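Anthranilate synthase component I (Streptococcus pneumoniae serotype 4, PDB 5KCK) is an enzyme chain of mixed helix and sheet, built around extensive antiparallel sheets. Local coordinates at residues M376-I379 and Y380-E383; G426-Y429 and D430-A433; K298-A301 and E302-L306. One frame throughout, in Å; residues are numbered along the deposited sequence.

Contact 1 of 3, residues M376-I379 and Y380-E383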
# COMPACT_ATOMS: atom_id res chain seq x y z
N MSE A 376 37.11 16.26 3.37
CA MSE A 376 37.30 15.50 2.15
C MSE A 376 38.78 15.31 1.81
O MSE A 376 39.17 14.25 1.33
CB MSE A 376 36.58 16.17 0.98
CG MSE A 376 35.06 16.04 1.06
SE MSE A 376 34.14 16.77 -0.51
CE MSE A 376 34.86 18.60 -0.46
N ARG A 377 39.61 16.32 2.08
CA ARG A 377 41.04 16.13 1.88
C ARG A 377 41.58 15.07 2.84
O ARG A 377 42.38 14.21 2.44
CB ARG A 377 41.79 17.46 2.03
CG ARG A 377 41.43 18.47 0.92
CD ARG A 377 42.35 19.70 0.93
NE ARG A 377 43.77 19.32 0.85
CZ ARG A 377 44.52 19.40 -0.25
NH1 ARG A 377 44.01 19.87 -1.38
NH2 ARG A 377 45.79 19.02 -0.21
N ARG A 378 41.13 15.09 4.10
CA ARG A 378 41.59 14.11 5.07
C ARG A 378 41.11 12.70 4.73
O ARG A 378 41.85 11.73 4.91
CB ARG A 378 41.14 14.50 6.47
CG ARG A 378 41.70 15.84 6.94
CD ARG A 378 43.23 15.90 6.87
NE ARG A 378 43.74 17.05 7.61
CZ ARG A 378 44.98 17.52 7.52
NH1 ARG A 378 45.86 16.95 6.71
NH2 ARG A 378 45.34 18.58 8.23
N ILE A 379 39.88 12.58 4.22
CA ILE A 379 39.36 11.27 3.84
C ILE A 379 40.26 10.61 2.81
O ILE A 379 40.53 9.40 2.88
CB ILE A 379 37.91 11.39 3.32
CG1 ILE A 379 36.95 11.63 4.49
CG2 ILE A 379 37.50 10.14 2.51
CD1 ILE A 379 35.58 12.12 4.06
N TYR A 380 40.76 11.38 1.85
CA TYR A 380 41.61 10.79 0.82
C TYR A 380 43.08 10.75 1.20
O TYR A 380 43.90 10.27 0.41
CB TYR A 380 41.39 11.52 -0.50
CG TYR A 380 40.27 10.89 -1.29
CD1 TYR A 380 39.70 9.69 -0.86
CD2 TYR A 380 39.78 11.47 -2.45
CE1 TYR A 380 38.68 9.08 -1.57
CE2 TYR A 380 38.75 10.87 -3.17
CZ TYR A 380 38.21 9.68 -2.72
OH TYR A 380 37.20 9.08 -3.43
N GLU A 381 43.44 11.22 2.39
CA GLU A 381 44.74 10.90 2.96
C GLU A 381 44.69 9.60 3.76
O GLU A 381 45.73 8.98 3.96
CB GLU A 381 45.24 12.05 3.84
CG GLU A 381 45.53 13.33 3.04
CD GLU A 381 45.78 14.56 3.91
OE1 GLU A 381 45.70 14.48 5.16
OE2 GLU A 381 46.06 15.63 3.33
N LEU A 382 43.50 9.18 4.17
CA LEU A 382 43.31 7.99 5.00
C LEU A 382 42.73 6.81 4.23
O LEU A 382 43.25 5.70 4.31
CB LEU A 382 42.40 8.34 6.18
CG LEU A 382 42.96 9.46 7.04
CD1 LEU A 382 41.94 9.87 8.08
CD2 LEU A 382 44.26 9.01 7.69
N GLU A 383 41.64 7.01 3.49
CA GLU A 383 41.08 5.91 2.72
C GLU A 383 42.01 5.55 1.57
O GLU A 383 42.67 6.41 0.98
CB GLU A 383 39.69 6.27 2.21
CG GLU A 383 38.65 6.37 3.32
CD GLU A 383 37.24 6.60 2.79
OE1 GLU A 383 37.08 6.69 1.56
OE2 GLU A 383 36.30 6.67 3.62

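Contact 2 of 3, residues G426-Y429 and D430-A433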
# COMPACT_ATOMS: atom_id res chain seq x y z
N GLY A 426 30.86 8.62 11.30
CA GLY A 426 31.29 9.96 11.64
C GLY A 426 32.25 9.95 12.81
O GLY A 426 31.85 9.66 13.95
N ILE A 427 33.51 10.24 12.55
CA ILE A 427 34.52 10.30 13.60
C ILE A 427 34.47 11.67 14.25
O ILE A 427 34.46 12.70 13.56
CB ILE A 427 35.91 10.00 13.04
CG1 ILE A 427 35.89 8.72 12.19
CG2 ILE A 427 36.94 9.91 14.18
CD1 ILE A 427 35.24 7.53 12.87
N VAL A 428 34.43 11.69 15.58
CA VAL A 428 34.45 12.93 16.34
C VAL A 428 35.55 12.83 17.40
O VAL A 428 36.32 11.87 17.42
CB VAL A 428 33.08 13.23 16.98
CG1 VAL A 428 32.13 13.74 15.93
CG2 VAL A 428 32.53 11.98 17.66
N TYR A 429 35.61 13.83 18.29
CA TYR A 429 36.76 13.94 19.17
C TYR A 429 36.82 12.82 20.20
O TYR A 429 37.91 12.43 20.63
CB TYR A 429 36.76 15.31 19.86
CG TYR A 429 35.75 15.46 20.98
CD1 TYR A 429 34.46 15.89 20.72
CD2 TYR A 429 36.11 15.20 22.29
CE1 TYR A 429 33.54 16.05 21.75
CE2 TYR A 429 35.20 15.34 23.32
CZ TYR A 429 33.92 15.77 23.05
OH TYR A 429 33.02 15.92 24.08
N ASP A 430 35.67 12.28 20.61
CA ASP A 430 35.62 11.20 21.59
C ASP A 430 35.22 9.86 20.97
O ASP A 430 34.58 9.03 21.62
CB ASP A 430 34.67 11.56 22.74
CG ASP A 430 33.25 11.84 22.27
OD1 ASP A 430 33.06 12.18 21.08
OD2 ASP A 430 32.32 11.73 23.11
N SER A 431 35.59 9.63 19.71
CA SER A 431 35.27 8.36 19.06
C SER A 431 36.13 7.23 19.64
O SER A 431 37.31 7.41 19.94
CB SER A 431 35.49 8.45 17.54
OG SER A 431 34.39 9.06 16.88
N ILE A 432 35.51 6.06 19.79
CA ILE A 432 36.22 4.84 20.17
C ILE A 432 36.40 4.01 18.90
O ILE A 432 35.41 3.64 18.25
CB ILE A 432 35.45 4.05 21.24
CG1 ILE A 432 35.19 4.93 22.46
CG2 ILE A 432 36.21 2.79 21.61
CD1 ILE A 432 34.08 4.42 23.34
N ALA A 433 37.65 3.71 18.56
CA ALA A 433 37.95 3.14 17.26
C ALA A 433 37.26 1.79 17.06
O ALA A 433 36.78 1.50 15.96
CB ALA A 433 39.47 3.00 17.09

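Contact 3 of 3, residues K298-A301 and E302-L306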
# COMPACT_ATOMS: atom_id res chain seq x y z
N LYS A 298 24.08 15.83 22.17
CA LYS A 298 25.00 15.46 21.10
C LYS A 298 24.26 15.11 19.81
O LYS A 298 24.70 15.49 18.72
CB LYS A 298 25.88 14.29 21.53
CG LYS A 298 27.38 14.58 21.55
CD LYS A 298 28.17 13.38 22.08
CE LYS A 298 27.98 12.15 21.19
NZ LYS A 298 28.60 10.93 21.80
N GLU A 299 23.13 14.40 19.93
CA GLU A 299 22.38 13.99 18.75
C GLU A 299 21.59 15.14 18.15
O GLU A 299 21.51 15.27 16.92
CB GLU A 299 21.43 12.84 19.10
CG GLU A 299 22.13 11.56 19.55
CD GLU A 299 22.58 10.69 18.40
OE1 GLU A 299 22.54 11.15 17.24
OE2 GLU A 299 22.98 9.53 18.66
N THR A 300 20.99 15.99 18.99
CA THR A 300 20.31 17.17 18.47
C THR A 300 21.30 18.13 17.84
O THR A 300 21.03 18.69 16.77
CB THR A 300 19.52 17.87 19.58
OG1 THR A 300 20.41 18.25 20.63
CG2 THR A 300 18.45 16.95 20.13
N ALA A 301 22.46 18.34 18.47
CA ALA A 301 23.50 19.17 17.87
C ALA A 301 23.92 18.63 16.51
O ALA A 301 24.10 19.40 15.56
CB ALA A 301 24.70 19.28 18.81
N GLU A 302 24.09 17.31 16.41
CA GLU A 302 24.35 16.69 15.11
C GLU A 302 23.30 17.10 14.09
O GLU A 302 23.63 17.58 12.99
CB GLU A 302 24.36 15.16 15.26
CG GLU A 302 25.71 14.55 15.58
CD GLU A 302 26.52 14.23 14.34
OE1 GLU A 302 27.74 14.50 14.35
OE2 GLU A 302 25.94 13.72 13.35
N HIS A 303 22.02 16.94 14.44
CA HIS A 303 20.96 17.25 13.50
C HIS A 303 20.94 18.73 13.15
O HIS A 303 20.88 19.11 11.98
CB HIS A 303 19.61 16.82 14.08
CG HIS A 303 18.46 17.14 13.18
ND1 HIS A 303 18.07 16.31 12.15
CD2 HIS A 303 17.64 18.21 13.13
CE1 HIS A 303 17.04 16.85 11.52
NE2 HIS A 303 16.76 18.00 12.09
N ARG A 304 20.98 19.59 14.17
CA ARG A 304 20.98 21.03 13.93
C ARG A 304 22.10 21.43 12.97
O ARG A 304 21.91 22.28 12.10
CB ARG A 304 21.12 21.76 15.27
CG ARG A 304 20.75 23.21 15.27
CD ARG A 304 20.82 23.75 16.70
NE ARG A 304 20.22 22.82 17.65
CZ ARG A 304 20.85 22.25 18.67
NH1 ARG A 304 22.13 22.52 18.91
NH2 ARG A 304 20.20 21.41 19.47
N MSE A 305 23.27 20.80 13.11
CA MSE A 305 24.41 21.07 12.26
C MSE A 305 24.08 20.75 10.80
O MSE A 305 24.49 21.46 9.89
CB MSE A 305 25.62 20.26 12.73
CG MSE A 305 26.96 20.96 12.62
SE MSE A 305 28.12 20.58 14.16
CE MSE A 305 27.26 21.70 15.51
N LEU A 306 23.33 19.66 10.60
CA LEU A 306 22.94 19.29 9.24
C LEU A 306 21.86 20.22 8.71
O LEU A 306 21.83 20.52 7.51
CB LEU A 306 22.46 17.84 9.21
CG LEU A 306 22.90 17.08 7.97
CD1 LEU A 306 24.39 16.78 8.03
CD2 LEU A 306 22.10 15.81 7.83

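Contact 1 of 3, residues M376-I379 and Y380-E383
Arg378 and Glu381, three residues apart near the end of helix 372-382, run side by side and close a salt bridge, NH1 of Arg378 lying 2.9 Å from OE1 of Glu381. The bond is fairly straight (161°); it uses the syn lone pair of the carboxylate and lies in the guanidinium plane, although the two flat groups are turned 63° apart. A bend at chi2 (-55°) brings the arginine round beside the extended glutamate, and its NH2 reaches Asp208 in a second salt bridge.

At the helix end Ile379 O takes two amides, the i+4 Glu383 N at 2.7 Å and the i+3 Leu382 N at 3.2 Å, while Glu381 N bonds to Arg378 O at 3.0 Å. Glu383 is the first residue to leave helical phi/psi.

One apolar pair forms, CG2 of Ile379 with CD1 of Tyr380 at 4.0 Å. The same Ile379 CG2 methyl rests against the Glu383 carboxylate, 3.6 Å from Glu383 CD. That carboxylate is held by Ser215 and Arg387, and the Tyr380 hydroxyl by Asp100.

Held between Glu381 and Asp208, the Arg378 guanidinium is fixed in its rotation, and the helix end is fixed in place with it.

Contact 2 of 3, residues G426-Y429 and D430-A433
Ser431 folds back on Val428, and its hydroxyl is the tightly held part of this turn. OG of Ser431 accepts the Val428 amide at 2.9 Å from N to OG, with an almost straight N-H...O angle of 174°. The side chain is set for this by its first torsion (-81°), which places OG beside its own backbone N. In return Ser431 N donates to Val428 O at 3.3 Å, approaching from above the carbonyl plane, and so closes a type I beta turn from Val428 to Ser431. Methyls pack around the oxygen: CG2 of Val428 comes within 3.5 Å of Ser431 OG, and CG2 of Ile427 within 3.8 Å of the same atom. OG also bonds to Glu436 of the following helix, so this buried hydroxyl joins turn and helix.

The other half of the turn is looser and more open to solvent. Asp430 lies over one face of the exposed Tyr429 ring, with its CB 4.1 Å from the ring centroid in a CH-pi contact. Its carboxylate is nearly parallel to the ring, the planes 13° apart, and Asp430 OD1 stands 3.9 Å above the plane of the Tyr429 ring, over its centre. Both side chains have CG between backbone N and carbonyl carbon, which brings the carboxylate over the ring. Asp430 OD1 is also 3.5 Å from CG2 of Val428.

Ile427 remains paired through its backbone with Cys212 of strand 211-221. The arrangement is a strand-to-helix connection, in which a type I beta turn held by a serine side chain carries the chain from strand 418-427 into helix 433-446.

Contact 3 of 3, residues K298-A301 and E302-L306
Thr300 O receives the amide of Arg304 in the shortest sound polar bond here, 2.8 Å from Arg304 N to Thr300 O. It is practically straight at 178°. Three further bonds of the same i to i+4 kind flank it: Glu302 N to Lys298 O at 3.0 Å, His303 N to Glu299 O at 3.0 Å, and Met305 N to Ala301 O at 2.9 Å. Their regular lengths mark an undistorted turn of alpha helix.

Arg304 folds back on the preceding turn. It leaves the backbone with CG anti to N (chi1 -163°) and then bends at chi3 (-44°), which turns the guanidinium over that turn. One face of the group lies over the backbone of Thr300 and Ala301, with Thr300 O offset toward its rim. At its end Arg304 NH2 comes alongside the threonine, 3.6 Å from Thr300 CB. On the other branch Arg304 NH1 is 4.1 Å from Ala301 CB. The arginine thus lies along the helix surface, and its side chain also touches Tyr328 of strand 324-333.

Elsewhere the side chains diverge. Glu302 rests its CB 3.3 Å from Glu299 O and bends at chi2, and its OE1 bonds to Gln211 on strand 211-221. His303 has its CB 3.6 Å from Thr300 O, but its ring leads away to where NE2 is hydrogen-bonded to Ser342 OG, and it packs with Thr300 against Met329 and Leu340. The selenomethionine Met305 also sets its CB against Ala301 O.

Such a helix, with one buried flank laid on strands 324-333 and 338-347, Arg304 at the edge of that flank, and Lys298 and Met305 exposed, is a typical amphipathic helix packed on an antiparallel sheet.

Overall arrangement
Along the chain the order is contact 3, contact 1, contact 2, all in the C-terminal half. Contact 3 lies on helix 297-316, contact 1 at the end of helix 372-382, and contact 2 between strand 418-427 and helix 433-446. Centres of contacts 2 and 3 are about 15 Å apart, and the two touch where Lys298 packs on Asp430. Contacts 1 and 2 are about 16 Å apart between centres without touching, yet both pack on helix 190-205 and strand 211-221. Contacts 1 and 3 are farther apart, about 23 Å between centres. Strand 211-221 is thus a common neighbour of all three, meeting contact 3 through Gln211, the partner of Glu302.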